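Long-range contacts in arylesterase (Sulfolobus solfataricus, PDB 5L2P), which hydrolyses aromatic esters, p-nitrophenyl fatty-acid esters and organophosphates such as paraoxon, acting as a serine esterase of broad specificity: residues 77-82 with 131-136; 149-154 with 175-180. One frame throughout, in Å; residues are numbered along the deposited sequence.

Contact 1 (77-82 with 131-136); sequences LVMHFH and NAIVWA
Met79 reaches out from strand 77-81 and lays its thioether along three residues of helix 124-138. Its CG lies 3.9 Å from Ile133 CG1. Its SD is 4.0 Å from Ala136 CB. Its CE comes closest to the backbone O of Ala132, 3.7 Å, with Ala132 CB just beyond. The chain is bent at both chi2 (-65°) and chi3 (-58°), and this curl lets the methyl end lie against the helix at Ala132 while the sulfur borders Ala136. A purely aliphatic contact joins Leu77 CD2 to the same Ala136 CB at 3.6 Å, the small alanine receiving two strand residues side by side. The setting is the alpha/beta hydrolase fold: strand 77-81 is an inner strand of the central sheet, and helix 124-138 packs on part of one face; its segment 131-136 runs nearly antiparallel to the strand (159°), the two axes 9.9 Å apart at their closest. The aromatic contribution comes from Phe81, whose ring presents an edge to Ile133; Ile133 CD1 lies in the ring plane, 4.0 Å from Phe81 CZ, and the two side chains cross at about a right angle. Leu161, Val162 and Thr165 of helix 157-171 also pack on Phe81. Directly after Phe81 comes His82, which by similarity belongs to the oxyanion-hole motif.

Contact 2 (149-154 with 175-180); sequences KIATFG and KLTAQV
Phe153 and Val180 pack side by side on one face of two parallel neighbouring strands, 150-155 and 178-182, which helix 157-171 connects in a beta-alpha-beta crossover of the alpha/beta hydrolase fold. This is the tightly packed part. Thr152 uses both its backbone groups, its N bonding to Ala178 O (3.1 Å) and its O accepting from Val180 N (2.8 Å), and thereby straddles Gln179. The first bond is fairly straight, 161° at the hydrogen, whereas the second is bent to 136°. One step on, Gly154 N donates to Val180 O at 3.2 Å, just ahead of the probable nucleophile, Ser156, in what appears to be a GxSxG elbow. With CG opposite the backbone N (chi1 173°), the Phe153 ring lies obliquely beside Val180, its CD2 3.6 Å from Val180 CG1. Ile297 of helix 287-305 touches both residues, and His80 meets the ring edge to face. Replacing Phe153 by an alanine would probably leave Val180 CG1 and Ile297 bordering a gap and deprive His80 of its aromatic partner.

Toward the other end the pairing gives way to loop, and Lys149 and Thr177 are partly exposed. The side chain of Lys149 sets off away from segment 175-180, and its NZ bonds to Phe305 O. Here the backbone link is Thr177 N to Ile150 O, 2.9 Å, while Ile150 CG2 rests 3.9 Å from Leu176 CD2.

Contacts 1 and 2 share one sheet but use it differently. Both are buried core, although contact 2 becomes partly exposed at Lys149 and Thr177. Contact 1 sets a helix on the sheet through apolar side chains, with no hydrogen bonds between its segments; contact 2 joins strand to strand, chiefly through backbone hydrogen bonds, with side-chain packing added. They meet because strands 77-81 and 150-155 are neighbours: Ala151 is probably hydrogen-bonded through its N to Leu77 O and through its O to Met79 N. On the face that carries helices 124-138 and 157-171, Ile133 CD1 of contact 1 also packs 3.7 Å from Thr152 CG2 of contact 2.

Contact 1 (77-82 with 131-136)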
ATOM      1  N   LEU A  77     -25.798 -12.409  24.539  1.00 53.26           N
ATOM      2  CA  LEU A  77     -26.428 -11.136  24.271  1.00 52.25           C
ATOM      3  C   LEU A  77     -25.503 -10.240  23.485  1.00 51.14           C
ATOM      4  O   LEU A  77     -24.341 -10.121  23.808  1.00 54.22           O
ATOM      5  CB  LEU A  77     -26.807 -10.454  25.583  1.00 54.88           C
ATOM      6  CG  LEU A  77     -27.296  -8.998  25.492  1.00 53.39           C
ATOM      7  CD1 LEU A  77     -28.657  -8.946  24.844  1.00 50.71           C
ATOM      8  CD2 LEU A  77     -27.267  -8.293  26.843  1.00 55.09           C
ATOM      9  N   VAL A  78     -26.042  -9.593  22.451  1.00 51.00           N
ATOM     10  CA  VAL A  78     -25.296  -8.662  21.632  1.00 49.65           C
ATOM     11  C   VAL A  78     -25.913  -7.281  21.702  1.00 50.38           C
ATOM     12  O   VAL A  78     -27.058  -7.104  21.320  1.00 49.76           O
ATOM     13  CB  VAL A  78     -25.258  -9.122  20.177  1.00 50.24           C
ATOM     14  CG1 VAL A  78     -24.539  -8.096  19.290  1.00 48.99           C
ATOM     15  CG2 VAL A  78     -24.591 -10.505  20.067  1.00 54.07           C
ATOM     16  N   MET A  79     -25.157  -6.313  22.226  1.00 52.77           N
ATOM     17  CA  MET A  79     -25.584  -4.923  22.245  1.00 53.88           C
ATOM     18  C   MET A  79     -25.201  -4.293  20.921  1.00 56.57           C
ATOM     19  O   MET A  79     -24.027  -4.335  20.522  1.00 55.84           O
ATOM     20  CB  MET A  79     -24.912  -4.153  23.348  1.00 55.95           C
ATOM     21  CG  MET A  79     -25.150  -4.689  24.741  1.00 59.05           C
ATOM     22  SD  MET A  79     -26.850  -4.596  25.257  1.00 64.68           S
ATOM     23  CE  MET A  79     -27.211  -2.863  25.118  1.00 63.33           C
ATOM     24  N   HIS A  80     -26.185  -3.683  20.257  1.00 54.81           N
ATOM     25  CA  HIS A  80     -25.965  -3.134  18.937  1.00 56.12           C
ATOM     26  C   HIS A  80     -26.117  -1.612  18.969  1.00 53.36           C
ATOM     27  O   HIS A  80     -27.169  -1.101  19.309  1.00 54.37           O
ATOM     28  CB  HIS A  80     -26.958  -3.755  17.958  1.00 60.21           C
ATOM     29  CG  HIS A  80     -26.834  -3.236  16.550  1.00 63.17           C
ATOM     30  ND1 HIS A  80     -27.823  -3.411  15.604  1.00 61.81           N
ATOM     31  CD2 HIS A  80     -25.847  -2.540  15.931  1.00 63.85           C
ATOM     32  CE1 HIS A  80     -27.454  -2.859  14.464  1.00 62.09           C
ATOM     33  NE2 HIS A  80     -26.254  -2.328  14.633  1.00 64.69           N
ATOM     34  N   PHE A  81     -25.048  -0.906  18.616  1.00 51.44           N
ATOM     35  CA  PHE A  81     -25.064   0.531  18.515  1.00 48.94           C
ATOM     36  C   PHE A  81     -24.987   0.911  17.042  1.00 48.96           C
ATOM     37  O   PHE A  81     -24.025   0.511  16.352  1.00 48.66           O
ATOM     38  CB  PHE A  81     -23.877   1.108  19.268  1.00 51.16           C
ATOM     39  CG  PHE A  81     -23.659   0.522  20.649  1.00 50.71           C
ATOM     40  CD1 PHE A  81     -24.709   0.333  21.506  1.00 52.52           C
ATOM     41  CD2 PHE A  81     -22.397   0.211  21.080  1.00 53.19           C
ATOM     42  CE1 PHE A  81     -24.516  -0.159  22.782  1.00 54.73           C
ATOM     43  CE2 PHE A  81     -22.173  -0.284  22.371  1.00 56.02           C
ATOM     44  CZ  PHE A  81     -23.253  -0.490  23.216  1.00 55.95           C
ATOM     45  N   HIS A  82     -25.993   1.647  16.539  1.00 45.91           N
ATOM     46  CA  HIS A  82     -26.010   2.050  15.126  1.00 44.69           C
ATOM     47  C   HIS A  82     -24.967   3.105  14.808  1.00 45.33           C
ATOM     48  O   HIS A  82     -24.464   3.765  15.699  1.00 48.35           O
ATOM     49  CB  HIS A  82     -27.407   2.585  14.728  1.00 46.22           C
ATOM     50  CG  HIS A  82     -27.770   3.878  15.394  1.00 44.49           C
ATOM     51  ND1 HIS A  82     -27.399   5.098  14.887  1.00 43.35           N
ATOM     52  CD2 HIS A  82     -28.448   4.139  16.541  1.00 44.40           C
ATOM     53  CE1 HIS A  82     -27.840   6.061  15.685  1.00 43.90           C
ATOM     54  NE2 HIS A  82     -28.484   5.506  16.689  1.00 44.32           N
ATOM     55  N   ASN A 131     -24.491   2.838  29.739  1.00 58.84           N
ATOM     56  CA  ASN A 131     -25.653   2.623  30.647  1.00 59.82           C
ATOM     57  C   ASN A 131     -26.628   1.570  30.146  1.00 58.78           C
ATOM     58  O   ASN A 131     -27.211   0.844  30.942  1.00 58.52           O
ATOM     59  CB  ASN A 131     -26.415   3.930  30.957  1.00 61.19           C
ATOM     60  CG  ASN A 131     -25.588   4.890  31.811  1.00 64.27           C
ATOM     61  OD1 ASN A 131     -24.689   4.477  32.562  1.00 67.51           O
ATOM     62  ND2 ASN A 131     -25.860   6.181  31.669  1.00 65.20           N
ATOM     63  N   ALA A 132     -26.813   1.484  28.831  1.00 57.61           N
ATOM     64  CA  ALA A 132     -27.635   0.407  28.247  1.00 56.78           C
ATOM     65  C   ALA A 132     -27.001  -0.997  28.477  1.00 56.20           C
ATOM     66  O   ALA A 132     -27.716  -1.960  28.704  1.00 55.42           O
ATOM     67  CB  ALA A 132     -27.875   0.676  26.781  1.00 55.42           C
ATOM     68  N   ILE A 133     -25.676  -1.101  28.442  1.00 54.31           N
ATOM     69  CA  ILE A 133     -24.984  -2.378  28.751  1.00 54.27           C
ATOM     70  C   ILE A 133     -25.154  -2.745  30.222  1.00 53.42           C
ATOM     71  O   ILE A 133     -25.439  -3.896  30.549  1.00 49.52           O
ATOM     72  CB  ILE A 133     -23.468  -2.315  28.442  1.00 55.50           C
ATOM     73  CG1 ILE A 133     -23.217  -2.094  26.961  1.00 54.36           C
ATOM     74  CG2 ILE A 133     -22.713  -3.576  28.911  1.00 57.80           C
ATOM     75  CD1 ILE A 133     -21.768  -1.762  26.689  1.00 58.14           C
ATOM     76  N   VAL A 134     -24.970  -1.757  31.097  1.00 53.09           N
ATOM     77  CA  VAL A 134     -25.181  -1.957  32.527  1.00 54.15           C
ATOM     78  C   VAL A 134     -26.628  -2.368  32.817  1.00 53.87           C
ATOM     79  O   VAL A 134     -26.861  -3.269  33.600  1.00 58.19           O
ATOM     80  CB  VAL A 134     -24.838  -0.673  33.316  1.00 54.80           C
ATOM     81  CG1 VAL A 134     -25.248  -0.766  34.778  1.00 56.16           C
ATOM     82  CG2 VAL A 134     -23.364  -0.366  33.179  1.00 54.58           C
ATOM     83  N   TRP A 135     -27.594  -1.730  32.153  1.00 54.09           N
ATOM     84  CA  TRP A 135     -29.029  -2.119  32.286  1.00 52.47           C
ATOM     85  C   TRP A 135     -29.261  -3.558  31.876  1.00 51.50           C
ATOM     86  O   TRP A 135     -29.927  -4.282  32.571  1.00 53.08           O
ATOM     87  CB  TRP A 135     -29.922  -1.180  31.461  1.00 52.15           C
ATOM     88  CG  TRP A 135     -31.338  -1.533  31.479  1.00 53.08           C
ATOM     89  CD1 TRP A 135     -32.251  -1.092  32.359  1.00 54.66           C
ATOM     90  CD2 TRP A 135     -32.025  -2.438  30.597  1.00 51.64           C
ATOM     91  NE1 TRP A 135     -33.469  -1.668  32.105  1.00 54.74           N
ATOM     92  CE2 TRP A 135     -33.362  -2.488  31.021  1.00 53.02           C
ATOM     93  CE3 TRP A 135     -31.638  -3.219  29.515  1.00 50.52           C
ATOM     94  CZ2 TRP A 135     -34.327  -3.277  30.398  1.00 53.83           C
ATOM     95  CZ3 TRP A 135     -32.594  -4.047  28.912  1.00 52.87           C
ATOM     96  CH2 TRP A 135     -33.929  -4.053  29.347  1.00 53.55           C
ATOM     97  N   ALA A 136     -28.711  -3.971  30.745  1.00 51.33           N
ATOM     98  CA  ALA A 136     -28.857  -5.357  30.261  1.00 54.06           C
ATOM     99  C   ALA A 136     -28.274  -6.371  31.238  1.00 58.40           C
ATOM    100  O   ALA A 136     -28.857  -7.452  31.460  1.00 58.16           O
ATOM    101  CB  ALA A 136     -28.173  -5.511  28.914  1.00 54.91           C
TER

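Contact 2 (149-154 with 175-180)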
ATOM      1  N   LYS A 149     -21.714 -13.485  29.032  1.00 63.86           N
ATOM      2  CA  LYS A 149     -21.811 -13.648  27.575  1.00 60.13           C
ATOM      3  C   LYS A 149     -22.435 -12.432  26.886  1.00 57.00           C
ATOM      4  O   LYS A 149     -23.248 -12.561  25.989  1.00 57.05           O
ATOM      5  CB  LYS A 149     -22.591 -14.901  27.210  1.00 60.06           C
ATOM      6  CG  LYS A 149     -21.950 -16.198  27.610  1.00 61.36           C
ATOM      7  CD  LYS A 149     -22.869 -17.344  27.195  1.00 64.79           C
ATOM      8  CE  LYS A 149     -22.414 -18.727  27.615  1.00 66.78           C
ATOM      9  NZ  LYS A 149     -21.075 -18.991  27.095  1.00 71.21           N
ATOM     10  N   ILE A 150     -22.016 -11.243  27.295  1.00 55.83           N
ATOM     11  CA  ILE A 150     -22.454  -9.991  26.705  1.00 51.97           C
ATOM     12  C   ILE A 150     -21.407  -9.460  25.717  1.00 51.48           C
ATOM     13  O   ILE A 150     -20.266  -9.181  26.104  1.00 51.91           O
ATOM     14  CB  ILE A 150     -22.738  -8.936  27.793  1.00 51.43           C
ATOM     15  CG1 ILE A 150     -23.757  -9.499  28.798  1.00 52.67           C
ATOM     16  CG2 ILE A 150     -23.225  -7.637  27.151  1.00 51.04           C
ATOM     17  CD1 ILE A 150     -24.109  -8.556  29.949  1.00 53.54           C
ATOM     18  N   ALA A 151     -21.801  -9.292  24.448  1.00 50.25           N
ATOM     19  CA  ALA A 151     -20.911  -8.734  23.433  1.00 48.34           C
ATOM     20  C   ALA A 151     -21.456  -7.403  22.908  1.00 49.42           C
ATOM     21  O   ALA A 151     -22.669  -7.141  23.001  1.00 49.76           O
ATOM     22  CB  ALA A 151     -20.783  -9.700  22.277  1.00 47.45           C
ATOM     23  N   THR A 152     -20.569  -6.571  22.341  1.00 46.42           N
ATOM     24  CA  THR A 152     -20.954  -5.354  21.701  1.00 46.84           C
ATOM     25  C   THR A 152     -20.666  -5.359  20.199  1.00 47.60           C
ATOM     26  O   THR A 152     -19.714  -5.975  19.736  1.00 50.50           O
ATOM     27  CB  THR A 152     -20.279  -4.154  22.354  1.00 47.29           C
ATOM     28  OG1 THR A 152     -18.862  -4.326  22.362  1.00 48.55           O
ATOM     29  CG2 THR A 152     -20.825  -3.924  23.784  1.00 47.35           C
ATOM     30  N   PHE A 153     -21.509  -4.660  19.430  1.00 48.20           N
ATOM     31  CA  PHE A 153     -21.421  -4.623  17.978  1.00 44.62           C
ATOM     32  C   PHE A 153     -21.824  -3.233  17.488  1.00 44.47           C
ATOM     33  O   PHE A 153     -22.698  -2.596  18.064  1.00 46.76           O
ATOM     34  CB  PHE A 153     -22.319  -5.701  17.411  1.00 45.39           C
ATOM     35  CG  PHE A 153     -22.459  -5.663  15.927  1.00 46.89           C
ATOM     36  CD1 PHE A 153     -23.454  -4.877  15.341  1.00 48.95           C
ATOM     37  CD2 PHE A 153     -21.642  -6.447  15.108  1.00 48.40           C
ATOM     38  CE1 PHE A 153     -23.616  -4.834  13.958  1.00 49.01           C
ATOM     39  CE2 PHE A 153     -21.781  -6.404  13.719  1.00 50.37           C
ATOM     40  CZ  PHE A 153     -22.796  -5.601  13.150  1.00 49.47           C
ATOM     41  N   GLY A 154     -21.174  -2.734  16.448  1.00 43.33           N
ATOM     42  CA  GLY A 154     -21.412  -1.400  15.998  1.00 44.27           C
ATOM     43  C   GLY A 154     -20.725  -1.085  14.701  1.00 46.58           C
ATOM     44  O   GLY A 154     -19.658  -1.592  14.440  1.00 46.94           O
ATOM     45  N   LYS A 175     -17.341  -6.952  32.738  1.00 68.04           N
ATOM     46  CA  LYS A 175     -16.820  -7.905  31.766  1.00 71.39           C
ATOM     47  C   LYS A 175     -17.701  -7.980  30.530  1.00 69.69           C
ATOM     48  O   LYS A 175     -18.923  -8.087  30.621  1.00 73.06           O
ATOM     49  CB  LYS A 175     -16.664  -9.306  32.363  1.00 74.02           C
ATOM     50  CG  LYS A 175     -15.835 -10.220  31.475  1.00 76.12           C
ATOM     51  CD  LYS A 175     -16.346 -11.660  31.456  1.00 79.85           C
ATOM     52  CE  LYS A 175     -15.723 -12.425  30.298  1.00 81.91           C
ATOM     53  NZ  LYS A 175     -16.309 -13.778  30.132  1.00 84.38           N
ATOM     54  N   LEU A 176     -17.057  -7.917  29.371  1.00 65.48           N
ATOM     55  CA  LEU A 176     -17.699  -8.147  28.093  1.00 62.46           C
ATOM     56  C   LEU A 176     -16.967  -9.298  27.479  1.00 60.93           C
ATOM     57  O   LEU A 176     -15.771  -9.363  27.559  1.00 62.80           O
ATOM     58  CB  LEU A 176     -17.572  -6.923  27.177  1.00 59.61           C
ATOM     59  CG  LEU A 176     -18.282  -5.678  27.696  1.00 59.30           C
ATOM     60  CD1 LEU A 176     -17.949  -4.461  26.867  1.00 58.15           C
ATOM     61  CD2 LEU A 176     -19.777  -5.879  27.707  1.00 60.63           C
ATOM     62  N   THR A 177     -17.695 -10.201  26.848  1.00 62.33           N
ATOM     63  CA  THR A 177     -17.058 -11.366  26.266  1.00 61.81           C
ATOM     64  C   THR A 177     -16.399 -11.049  24.936  1.00 56.59           C
ATOM     65  O   THR A 177     -15.401 -11.677  24.584  1.00 59.03           O
ATOM     66  CB  THR A 177     -18.032 -12.572  26.156  1.00 65.47           C
ATOM     67  OG1 THR A 177     -17.315 -13.721  25.699  1.00 68.43           O
ATOM     68  CG2 THR A 177     -19.151 -12.296  25.191  1.00 65.30           C
ATOM     69  N   ALA A 178     -16.947 -10.087  24.202  1.00 52.74           N
ATOM     70  CA  ALA A 178     -16.448  -9.735  22.878  1.00 48.69           C
ATOM     71  C   ALA A 178     -16.837  -8.326  22.442  1.00 50.33           C
ATOM     72  O   ALA A 178     -17.735  -7.714  22.989  1.00 46.77           O
ATOM     73  CB  ALA A 178     -16.960 -10.727  21.860  1.00 47.47           C
ATOM     74  N   GLN A 179     -16.105  -7.807  21.455  1.00 56.15           N
ATOM     75  CA  GLN A 179     -16.413  -6.514  20.836  1.00 53.89           C
ATOM     76  C   GLN A 179     -16.246  -6.628  19.325  1.00 51.78           C
ATOM     77  O   GLN A 179     -15.269  -7.213  18.829  1.00 48.45           O
ATOM     78  CB  GLN A 179     -15.478  -5.421  21.381  1.00 58.12           C
ATOM     79  CG  GLN A 179     -13.995  -5.716  21.185  1.00 59.60           C
ATOM     80  CD  GLN A 179     -13.153  -4.506  21.538  1.00 65.00           C
ATOM     81  OE1 GLN A 179     -13.527  -3.353  21.217  1.00 64.25           O
ATOM     82  NE2 GLN A 179     -12.008  -4.744  22.224  1.00 66.93           N
ATOM     83  N   VAL A 180     -17.196  -6.052  18.594  1.00 49.87           N
ATOM     84  CA  VAL A 180     -17.187  -6.131  17.155  1.00 48.77           C
ATOM     85  C   VAL A 180     -17.374  -4.758  16.522  1.00 50.65           C
ATOM     86  O   VAL A 180     -18.461  -4.427  16.077  1.00 49.92           O
ATOM     87  CB  VAL A 180     -18.260  -7.105  16.648  1.00 48.77           C
ATOM     88  CG1 VAL A 180     -18.114  -7.356  15.154  1.00 47.91           C
ATOM     89  CG2 VAL A 180     -18.123  -8.432  17.383  1.00 49.41           C
TER